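Local coordinates for protein triphenylmethane reductase (Citrobacter sp., PDB 2JL1) that binds NADP(H) in a Rossmann-type fold of the NmrA-like family and probably uses it to reduce triphenylmethane dyes, at residues A[191-204]-A[263-277]. Numbering follows the deposited sequence.
Sequences HENKTYNLVSNQPW and TSDDLQKLIGSLTPL
Asp-266 and Asn-197 illustrate how the outward-facing backbone N-H of an edge strand can be met by the first turn of a helix. Strand 194-198 is one of the two outermost strands of the parallel Rossmann sheet; Tyr-196 and Leu-198 pair through their backbones with strand 135-140, whereas Asn-197 N turns to helix 266-271 and gives its hydrogen to Asp-266 OD2 (3.0 Å, 157°), on the lone pair anti to the other carboxylate oxygen. The same OD2 takes a water that also accepts from Asn-197 ND2, while Asn-197 OD1 is bound by Phe-109 N. The helix start is answered in turn: Ser-264 OG caps Asp-266 N at 3.0 Å, Leu-267 N donates to a water shared with Val-199 N, and Gln-268 N to another, which lies within bonding distance of Val-199 O and Ser-264 O but has more acceptors around it than protons. Past the strand, CG of Asn-201 stands between the backbone N and the carbonyl carbon (chi1 53°), bringing ND2 to Asp-265 OD1 at 2.8 Å. That bond is nearly straight and lies in the amide plane, yet it reaches the carboxylate from above its plane. Apolar contacts flank this polar centre. Leu-270 CD2 sits 4.0 Å from the Tyr-196 ring centroid, squarely over one face, with the tyrosine hydroxyl hydrogen-bonded to His-191 ND1 and His-191 NE2 to Glu-188; Leu-277 CD2 covers one face of Trp-204, whose NE1 bonds Ser-172. Ser-200 O, buried against Thr-263 CG2, has no polar partner. With one carboxylate on a main-chain N-H, another on a side-chain amide and ordered waters on further N-H groups, the chemistry implies a directional, partly hydrated join between sheet edge and helix start, flanked by leucine methyls on aromatic faces.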
ATOM      1  N   HIS A 191       0.255   1.156 -23.098  1.00 30.80           N
ATOM      2  CA  HIS A 191       0.646   1.616 -21.753  1.00 29.43           C
ATOM      3  C   HIS A 191       0.082   0.752 -20.616  1.00 28.97           C
ATOM      4  O   HIS A 191       0.154   1.121 -19.438  1.00 27.56           O
ATOM      5  CB  HIS A 191       0.253   3.088 -21.567  1.00 29.42           C
ATOM      6  CG  HIS A 191       0.766   3.980 -22.649  1.00 28.70           C
ATOM      7  ND1 HIS A 191       2.112   4.150 -22.894  1.00 28.25           N
ATOM      8  CD2 HIS A 191       0.119   4.742 -23.564  1.00 26.86           C
ATOM      9  CE1 HIS A 191       2.272   4.978 -23.910  1.00 26.45           C
ATOM     10  NE2 HIS A 191       1.081   5.363 -24.323  1.00 24.31           N
ATOM     11  N   GLU A 192      -0.470  -0.403 -20.981  1.00 27.70           N
ATOM     12  CA  GLU A 192      -1.035  -1.304 -20.006  1.00 27.44           C
ATOM     13  C   GLU A 192       0.048  -1.955 -19.149  1.00 26.10           C
ATOM     14  O   GLU A 192       1.097  -2.400 -19.646  1.00 24.73           O
ATOM     15  CB  GLU A 192      -1.933  -2.339 -20.669  1.00 28.69           C
ATOM     16  CG  GLU A 192      -3.310  -1.772 -20.968  1.00 33.38           C
ATOM     17  CD  GLU A 192      -4.023  -2.501 -22.082  1.00 41.08           C
ATOM     18  OE1 GLU A 192      -4.012  -1.972 -23.224  1.00 44.40           O
ATOM     19  OE2 GLU A 192      -4.589  -3.599 -21.822  1.00 43.13           O
ATOM     20  N   ASN A 193      -0.206  -1.969 -17.850  1.00 24.32           N
ATOM     21  CA  ASN A 193       0.717  -2.571 -16.891  1.00 24.22           C
ATOM     22  C   ASN A 193       2.121  -1.954 -16.914  1.00 23.85           C
ATOM     23  O   ASN A 193       3.130  -2.657 -16.852  1.00 23.85           O
ATOM     24  CB  ASN A 193       0.745  -4.089 -17.086  1.00 24.07           C
ATOM     25  CG  ASN A 193      -0.631  -4.708 -16.960  1.00 25.37           C
ATOM     26  OD1 ASN A 193      -0.983  -5.632 -17.709  1.00 30.41           O
ATOM     27  ND2 ASN A 193      -1.417  -4.224 -16.004  1.00 24.40           N
ATOM     28  N   LYS A 194       2.171  -0.629 -16.990  1.00 23.95           N
ATOM     29  CA  LYS A 194       3.453   0.107 -17.046  1.00 24.32           C
ATOM     30  C   LYS A 194       3.519   1.162 -15.968  1.00 23.69           C
ATOM     31  O   LYS A 194       2.485   1.703 -15.569  1.00 22.99           O
ATOM     32  CB  LYS A 194       3.598   0.815 -18.400  1.00 24.73           C
ATOM     33  CG  LYS A 194       3.522  -0.091 -19.597  1.00 27.39           C
ATOM     34  CD  LYS A 194       4.869  -0.590 -20.002  1.00 30.41           C
ATOM     35  CE  LYS A 194       4.739  -1.606 -21.116  1.00 33.31           C
ATOM     36  NZ  LYS A 194       4.590  -0.940 -22.447  1.00 35.07           N
ATOM     37  N   THR A 195       4.737   1.438 -15.499  1.00 23.78           N
ATOM     38  CA  THR A 195       5.014   2.520 -14.565  1.00 23.90           C
ATOM     39  C   THR A 195       5.909   3.504 -15.316  1.00 24.22           C
ATOM     40  O   THR A 195       6.876   3.093 -15.969  1.00 23.60           O
ATOM     41  CB  THR A 195       5.692   2.001 -13.240  1.00 23.90           C
ATOM     42  OG1 THR A 195       4.824   1.061 -12.583  1.00 24.39           O
ATOM     43  CG2 THR A 195       5.986   3.136 -12.267  1.00 23.94           C
ATOM     44  N   TYR A 196       5.562   4.796 -15.252  1.00 23.90           N
ATOM     45  CA  TYR A 196       6.395   5.852 -15.810  1.00 24.64           C
ATOM     46  C   TYR A 196       6.800   6.790 -14.700  1.00 23.93           C
ATOM     47  O   TYR A 196       5.970   7.161 -13.874  1.00 25.53           O
ATOM     48  CB  TYR A 196       5.639   6.639 -16.907  1.00 25.12           C
ATOM     49  CG  TYR A 196       5.259   5.788 -18.074  1.00 26.75           C
ATOM     50  CD1 TYR A 196       6.233   5.247 -18.913  1.00 28.73           C
ATOM     51  CD2 TYR A 196       3.925   5.482 -18.323  1.00 27.20           C
ATOM     52  CE1 TYR A 196       5.877   4.406 -20.003  1.00 28.04           C
ATOM     53  CE2 TYR A 196       3.563   4.664 -19.377  1.00 28.00           C
ATOM     54  CZ  TYR A 196       4.530   4.135 -20.213  1.00 27.51           C
ATOM     55  OH  TYR A 196       4.146   3.335 -21.256  1.00 27.80           O
ATOM     56  N   ASN A 197       8.073   7.165 -14.654  1.00 23.79           N
ATOM     57  CA  ASN A 197       8.511   8.219 -13.729  1.00 23.66           C
ATOM     58  C   ASN A 197       8.571   9.509 -14.537  1.00 23.67           C
ATOM     59  O   ASN A 197       9.473   9.699 -15.334  1.00 24.20           O
ATOM     60  CB  ASN A 197       9.849   7.853 -13.056  1.00 24.41           C
ATOM     61  CG  ASN A 197       9.723   6.685 -12.086  1.00 24.81           C
ATOM     62  OD1 ASN A 197       9.182   6.808 -10.966  1.00 26.04           O
ATOM     63  ND2 ASN A 197      10.261   5.546 -12.490  1.00 27.87           N
ATOM     64  N   LEU A 198       7.550  10.357 -14.365  1.00 22.92           N
ATOM     65  CA  LEU A 198       7.321  11.523 -15.205  1.00 22.35           C
ATOM     66  C   LEU A 198       7.977  12.767 -14.605  1.00 21.89           C
ATOM     67  O   LEU A 198       7.366  13.514 -13.843  1.00 21.70           O
ATOM     68  CB  LEU A 198       5.797  11.702 -15.475  1.00 22.36           C
ATOM     69  CG  LEU A 198       5.074  10.510 -16.135  1.00 23.32           C
ATOM     70  CD1 LEU A 198       3.537  10.700 -16.192  1.00 22.35           C
ATOM     71  CD2 LEU A 198       5.626  10.214 -17.565  1.00 22.26           C
ATOM     72  N   VAL A 199       9.246  12.957 -14.962  1.00 21.38           N
ATOM     73  CA  VAL A 199      10.079  14.005 -14.406  1.00 21.03           C
ATOM     74  C   VAL A 199      10.895  14.650 -15.538  1.00 21.32           C
ATOM     75  O   VAL A 199      10.906  14.180 -16.698  1.00 21.52           O
ATOM     76  CB  VAL A 199      11.057  13.461 -13.314  1.00 21.37           C
ATOM     77  CG1 VAL A 199      10.320  12.703 -12.212  1.00 20.41           C
ATOM     78  CG2 VAL A 199      12.119  12.565 -13.929  1.00 20.23           C
ATOM     79  N   SER A 200      11.608  15.706 -15.186  1.00 20.71           N
ATOM     80  CA  SER A 200      12.456  16.419 -16.148  1.00 21.68           C
ATOM     81  C   SER A 200      13.799  15.741 -16.284  1.00 21.79           C
ATOM     82  O   SER A 200      14.370  15.318 -15.291  1.00 22.38           O
ATOM     83  CB  SER A 200      12.723  17.832 -15.640  1.00 21.03           C
ATOM     84  OG  SER A 200      13.441  18.575 -16.601  1.00 23.32           O
ATOM     85  N   ASN A 201      14.329  15.698 -17.504  1.00 21.56           N
ATOM     86  CA  ASN A 201      15.734  15.347 -17.702  1.00 21.85           C
ATOM     87  C   ASN A 201      16.609  16.591 -17.962  1.00 21.70           C
ATOM     88  O   ASN A 201      17.693  16.506 -18.540  1.00 21.48           O
ATOM     89  CB  ASN A 201      15.888  14.284 -18.805  1.00 21.71           C
ATOM     90  CG  ASN A 201      15.216  14.675 -20.104  1.00 22.55           C
ATOM     91  OD1 ASN A 201      14.815  15.830 -20.306  1.00 21.47           O
ATOM     92  ND2 ASN A 201      15.068  13.695 -20.994  1.00 21.84           N
ATOM     93  N   GLN A 202      16.108  17.739 -17.522  1.00 21.54           N
ATOM     94  CA  GLN A 202      16.871  18.988 -17.472  1.00 22.29           C
ATOM     95  C   GLN A 202      16.589  19.696 -16.137  1.00 21.60           C
ATOM     96  O   GLN A 202      15.937  20.747 -16.093  1.00 21.30           O
ATOM     97  CB  GLN A 202      16.528  19.903 -18.651  1.00 22.93           C
ATOM     98  CG  GLN A 202      16.857  19.311 -20.013  1.00 27.21           C
ATOM     99  CD  GLN A 202      16.500  20.264 -21.125  1.00 34.41           C
ATOM    100  OE1 GLN A 202      15.331  20.340 -21.555  1.00 35.99           O
ATOM    101  NE2 GLN A 202      17.489  21.034 -21.571  1.00 35.07           N
ATOM    102  N   PRO A 203      17.105  19.133 -15.043  1.00 20.89           N
ATOM    103  CA  PRO A 203      16.815  19.666 -13.705  1.00 20.35           C
ATOM    104  C   PRO A 203      17.502  21.021 -13.471  1.00 20.14           C
ATOM    105  O   PRO A 203      18.392  21.411 -14.243  1.00 20.67           O
ATOM    106  CB  PRO A 203      17.369  18.584 -12.762  1.00 20.06           C
ATOM    107  CG  PRO A 203      18.451  17.865 -13.582  1.00 22.14           C
ATOM    108  CD  PRO A 203      18.022  17.966 -15.020  1.00 21.51           C
ATOM    109  N   TRP A 204      17.089  21.700 -12.407  1.00 20.01           N
ATOM    110  CA  TRP A 204      17.522  23.070 -12.116  1.00 19.75           C
ATOM    111  C   TRP A 204      17.770  23.211 -10.618  1.00 19.69           C
ATOM    112  O   TRP A 204      17.471  22.304  -9.833  1.00 20.24           O
ATOM    113  CB  TRP A 204      16.444  24.062 -12.589  1.00 19.79           C
ATOM    114  CG  TRP A 204      15.010  23.770 -12.084  1.00 20.51           C
ATOM    115  CD1 TRP A 204      14.103  22.940 -12.661  1.00 20.73           C
ATOM    116  CD2 TRP A 204      14.339  24.367 -10.952  1.00 20.99           C
ATOM    117  NE1 TRP A 204      12.927  22.947 -11.958  1.00 22.30           N
ATOM    118  CE2 TRP A 204      13.032  23.822 -10.911  1.00 22.72           C
ATOM    119  CE3 TRP A 204      14.713  25.306  -9.979  1.00 19.53           C
ATOM    120  CZ2 TRP A 204      12.095  24.171  -9.919  1.00 22.07           C
ATOM    121  CZ3 TRP A 204      13.793  25.656  -8.992  1.00 21.91           C
ATOM    122  CH2 TRP A 204      12.495  25.089  -8.964  1.00 21.81           C
ATOM    123  N   THR A 263      16.462  11.545 -12.408  1.00 22.66           N
ATOM    124  CA  THR A 263      15.802  11.821 -13.678  1.00 22.99           C
ATOM    125  C   THR A 263      15.430  10.587 -14.486  1.00 22.50           C
ATOM    126  O   THR A 263      15.914   9.464 -14.266  1.00 22.62           O
ATOM    127  CB  THR A 263      16.623  12.806 -14.610  1.00 23.47           C
ATOM    128  OG1 THR A 263      17.750  12.123 -15.153  1.00 23.34           O
ATOM    129  CG2 THR A 263      17.087  14.081 -13.894  1.00 22.07           C
ATOM    130  N   SER A 264      14.592  10.821 -15.483  1.00 22.83           N
ATOM    131  CA  SER A 264      14.183   9.767 -16.388  1.00 22.49           C
ATOM    132  C   SER A 264      13.835  10.442 -17.718  1.00 22.21           C
ATOM    133  O   SER A 264      13.469  11.627 -17.737  1.00 21.82           O
ATOM    134  CB  SER A 264      12.930   9.065 -15.844  1.00 22.14           C
ATOM    135  OG  SER A 264      12.388   8.170 -16.814  1.00 23.45           O
ATOM    136  N   ASP A 265      13.929   9.672 -18.801  1.00 20.71           N
ATOM    137  CA  ASP A 265      13.485  10.113 -20.132  1.00 21.71           C
ATOM    138  C   ASP A 265      12.017   9.754 -20.438  1.00 21.38           C
ATOM    139  O   ASP A 265      11.530  10.073 -21.522  1.00 21.49           O
ATOM    140  CB  ASP A 265      14.370   9.509 -21.227  1.00 20.29           C
ATOM    141  CG  ASP A 265      15.807   9.988 -21.153  1.00 21.90           C
ATOM    142  OD1 ASP A 265      16.062  11.072 -20.555  1.00 24.55           O
ATOM    143  OD2 ASP A 265      16.676   9.278 -21.702  1.00 20.16           O
ATOM    144  N   ASP A 266      11.316   9.147 -19.482  1.00 20.86           N
ATOM    145  CA  ASP A 266       9.937   8.660 -19.723  1.00 21.75           C
ATOM    146  C   ASP A 266       9.022   9.770 -20.200  1.00 21.83           C
ATOM    147  O   ASP A 266       8.277   9.564 -21.162  1.00 21.97           O
ATOM    148  CB  ASP A 266       9.303   8.028 -18.484  1.00 21.33           C
ATOM    149  CG  ASP A 266       9.967   6.735 -18.070  1.00 21.19           C
ATOM    150  OD1 ASP A 266      10.801   6.193 -18.821  1.00 21.70           O
ATOM    151  OD2 ASP A 266       9.654   6.253 -16.974  1.00 21.54           O
ATOM    152  N   LEU A 267       9.062  10.930 -19.532  1.00 21.48           N
ATOM    153  CA  LEU A 267       8.140  12.012 -19.892  1.00 22.07           C
ATOM    154  C   LEU A 267       8.444  12.548 -21.288  1.00 23.41           C
ATOM    155  O   LEU A 267       7.555  12.637 -22.140  1.00 24.04           O
ATOM    156  CB  LEU A 267       8.123  13.146 -18.870  1.00 21.92           C
ATOM    157  CG  LEU A 267       7.253  14.372 -19.215  1.00 21.53           C
ATOM    158  CD1 LEU A 267       5.724  14.036 -19.316  1.00 20.60           C
ATOM    159  CD2 LEU A 267       7.455  15.426 -18.173  1.00 21.35           C
ATOM    160  N   GLN A 268       9.704  12.893 -21.520  1.00 24.41           N
ATOM    161  CA  GLN A 268      10.115  13.379 -22.828  1.00 25.48           C
ATOM    162  C   GLN A 268       9.777  12.394 -23.964  1.00 25.61           C
ATOM    163  O   GLN A 268       9.376  12.811 -25.050  1.00 24.68           O
ATOM    164  CB  GLN A 268      11.599  13.715 -22.799  1.00 26.34           C
ATOM    165  CG  GLN A 268      12.112  14.331 -24.078  1.00 29.39           C
ATOM    166  CD  GLN A 268      13.534  13.954 -24.297  1.00 35.90           C
ATOM    167  OE1 GLN A 268      13.829  12.846 -24.750  1.00 41.05           O
ATOM    168  NE2 GLN A 268      14.442  14.846 -23.943  1.00 38.01           N
ATOM    169  N   LYS A 269       9.945  11.097 -23.716  1.00 26.31           N
ATOM    170  CA  LYS A 269       9.572  10.076 -24.705  1.00 27.46           C
ATOM    171  C   LYS A 269       8.071  10.040 -25.003  1.00 27.50           C
ATOM    172  O   LYS A 269       7.667   9.847 -26.143  1.00 28.26           O
ATOM    173  CB  LYS A 269      10.090   8.698 -24.285  1.00 27.47           C
ATOM    174  CG  LYS A 269      11.598   8.616 -24.426  1.00 29.05           C
ATOM    175  CD  LYS A 269      12.174   7.284 -23.981  1.00 34.60           C
ATOM    176  CE  LYS A 269      13.556   7.146 -24.601  1.00 37.30           C
ATOM    177  NZ  LYS A 269      14.488   6.414 -23.704  1.00 41.46           N
ATOM    178  N   LEU A 270       7.260  10.260 -23.984  1.00 27.71           N
ATOM    179  CA  LEU A 270       5.804  10.250 -24.106  1.00 27.86           C
ATOM    180  C   LEU A 270       5.223  11.485 -24.811  1.00 27.70           C
ATOM    181  O   LEU A 270       4.290  11.363 -25.638  1.00 28.02           O
ATOM    182  CB  LEU A 270       5.197  10.151 -22.707  1.00 28.62           C
ATOM    183  CG  LEU A 270       4.091   9.160 -22.308  1.00 32.01           C
ATOM    184  CD1 LEU A 270       3.043   8.948 -23.382  1.00 33.21           C
ATOM    185  CD2 LEU A 270       4.696   7.837 -21.914  1.00 34.51           C
ATOM    186  N   ILE A 271       5.736  12.670 -24.476  1.00 26.40           N
ATOM    187  CA  ILE A 271       5.134  13.927 -24.942  1.00 26.59           C
ATOM    188  C   ILE A 271       6.007  14.802 -25.871  1.00 27.14           C
ATOM    189  O   ILE A 271       5.532  15.832 -26.353  1.00 27.24           O
ATOM    190  CB  ILE A 271       4.580  14.788 -23.763  1.00 26.24           C
ATOM    191  CG1 ILE A 271       5.722  15.387 -22.927  1.00 26.35           C
ATOM    192  CG2 ILE A 271       3.592  13.969 -22.906  1.00 25.95           C
ATOM    193  CD1 ILE A 271       5.284  16.530 -22.029  1.00 26.45           C
ATOM    194  N   GLY A 272       7.243  14.370 -26.145  1.00 26.72           N
ATOM    195  CA  GLY A 272       8.213  15.174 -26.912  1.00 27.80           C
ATOM    196  C   GLY A 272       8.925  16.203 -26.047  1.00 28.13           C
ATOM    197  O   GLY A 272       9.014  16.035 -24.837  1.00 29.07           O
ATOM    198  N   SER A 273       9.430  17.275 -26.662  1.00 28.08           N
ATOM    199  CA  SER A 273      10.229  18.305 -25.977  1.00 28.23           C
ATOM    200  C   SER A 273       9.522  18.890 -24.766  1.00 27.33           C
ATOM    201  O   SER A 273       8.314  19.131 -24.816  1.00 27.61           O
ATOM    202  CB  SER A 273      10.568  19.461 -26.923  1.00 28.52           C
ATOM    203  OG  SER A 273      11.455  19.049 -27.939  1.00 33.11           O
ATOM    204  N   LEU A 274      10.289  19.120 -23.700  1.00 25.84           N
ATOM    205  CA  LEU A 274       9.787  19.703 -22.467  1.00 25.15           C
ATOM    206  C   LEU A 274       9.932  21.217 -22.509  1.00 25.34           C
ATOM    207  O   LEU A 274      10.803  21.746 -23.184  1.00 24.42           O
ATOM    208  CB  LEU A 274      10.571  19.172 -21.255  1.00 24.57           C
ATOM    209  CG  LEU A 274      10.658  17.640 -21.066  1.00 24.87           C
ATOM    210  CD1 LEU A 274      11.524  17.272 -19.862  1.00 23.18           C
ATOM    211  CD2 LEU A 274       9.253  17.004 -20.983  1.00 25.10           C
ATOM    212  N   THR A 275       9.074  21.899 -21.761  1.00 25.52           N
ATOM    213  CA  THR A 275       9.042  23.354 -21.710  1.00 26.24           C
ATOM    214  C   THR A 275      10.220  23.833 -20.884  1.00 25.91           C
ATOM    215  O   THR A 275      10.359  23.436 -19.735  1.00 26.41           O
ATOM    216  CB  THR A 275       7.740  23.813 -21.060  1.00 26.09           C
ATOM    217  OG1 THR A 275       6.650  23.262 -21.810  1.00 27.55           O
ATOM    218  CG2 THR A 275       7.634  25.338 -21.029  1.00 27.48           C
ATOM    219  N   PRO A 276      11.068  24.690 -21.470  1.00 26.59           N
ATOM    220  CA  PRO A 276      12.201  25.267 -20.758  1.00 26.12           C
ATOM    221  C   PRO A 276      11.723  26.035 -19.527  1.00 25.21           C
ATOM    222  O   PRO A 276      10.692  26.714 -19.579  1.00 26.00           O
ATOM    223  CB  PRO A 276      12.779  26.246 -21.782  1.00 26.92           C
ATOM    224  CG  PRO A 276      12.358  25.715 -23.096  1.00 27.10           C
ATOM    225  CD  PRO A 276      10.991  25.188 -22.859  1.00 26.32           C
ATOM    226  N   LEU A 277      12.483  25.960 -18.446  1.00 24.63           N
ATOM    227  CA  LEU A 277      12.151  26.686 -17.208  1.00 24.41           C
ATOM    228  C   LEU A 277      11.926  28.178 -17.468  1.00 24.17           C
ATOM    229  O   LEU A 277      11.008  28.786 -16.908  1.00 23.07           O
ATOM    230  CB  LEU A 277      13.256  26.483 -16.168  1.00 24.18           C
ATOM    231  CG  LEU A 277      13.035  27.007 -14.745  1.00 24.20           C
ATOM    232  CD1 LEU A 277      11.803  26.331 -14.060  1.00 24.56           C
ATOM    233  CD2 LEU A 277      14.314  26.719 -13.976  1.00 24.93           C
TER
HETATM  234  O   HOH W   1      10.524  11.252 -16.995  1.00 26.30           O
HETATM  235  O   HOH W   2      10.867   4.891 -15.273  1.00 38.07           O
HETATM  236  O   HOH W   3      11.620  13.221 -19.206  1.00 19.41           O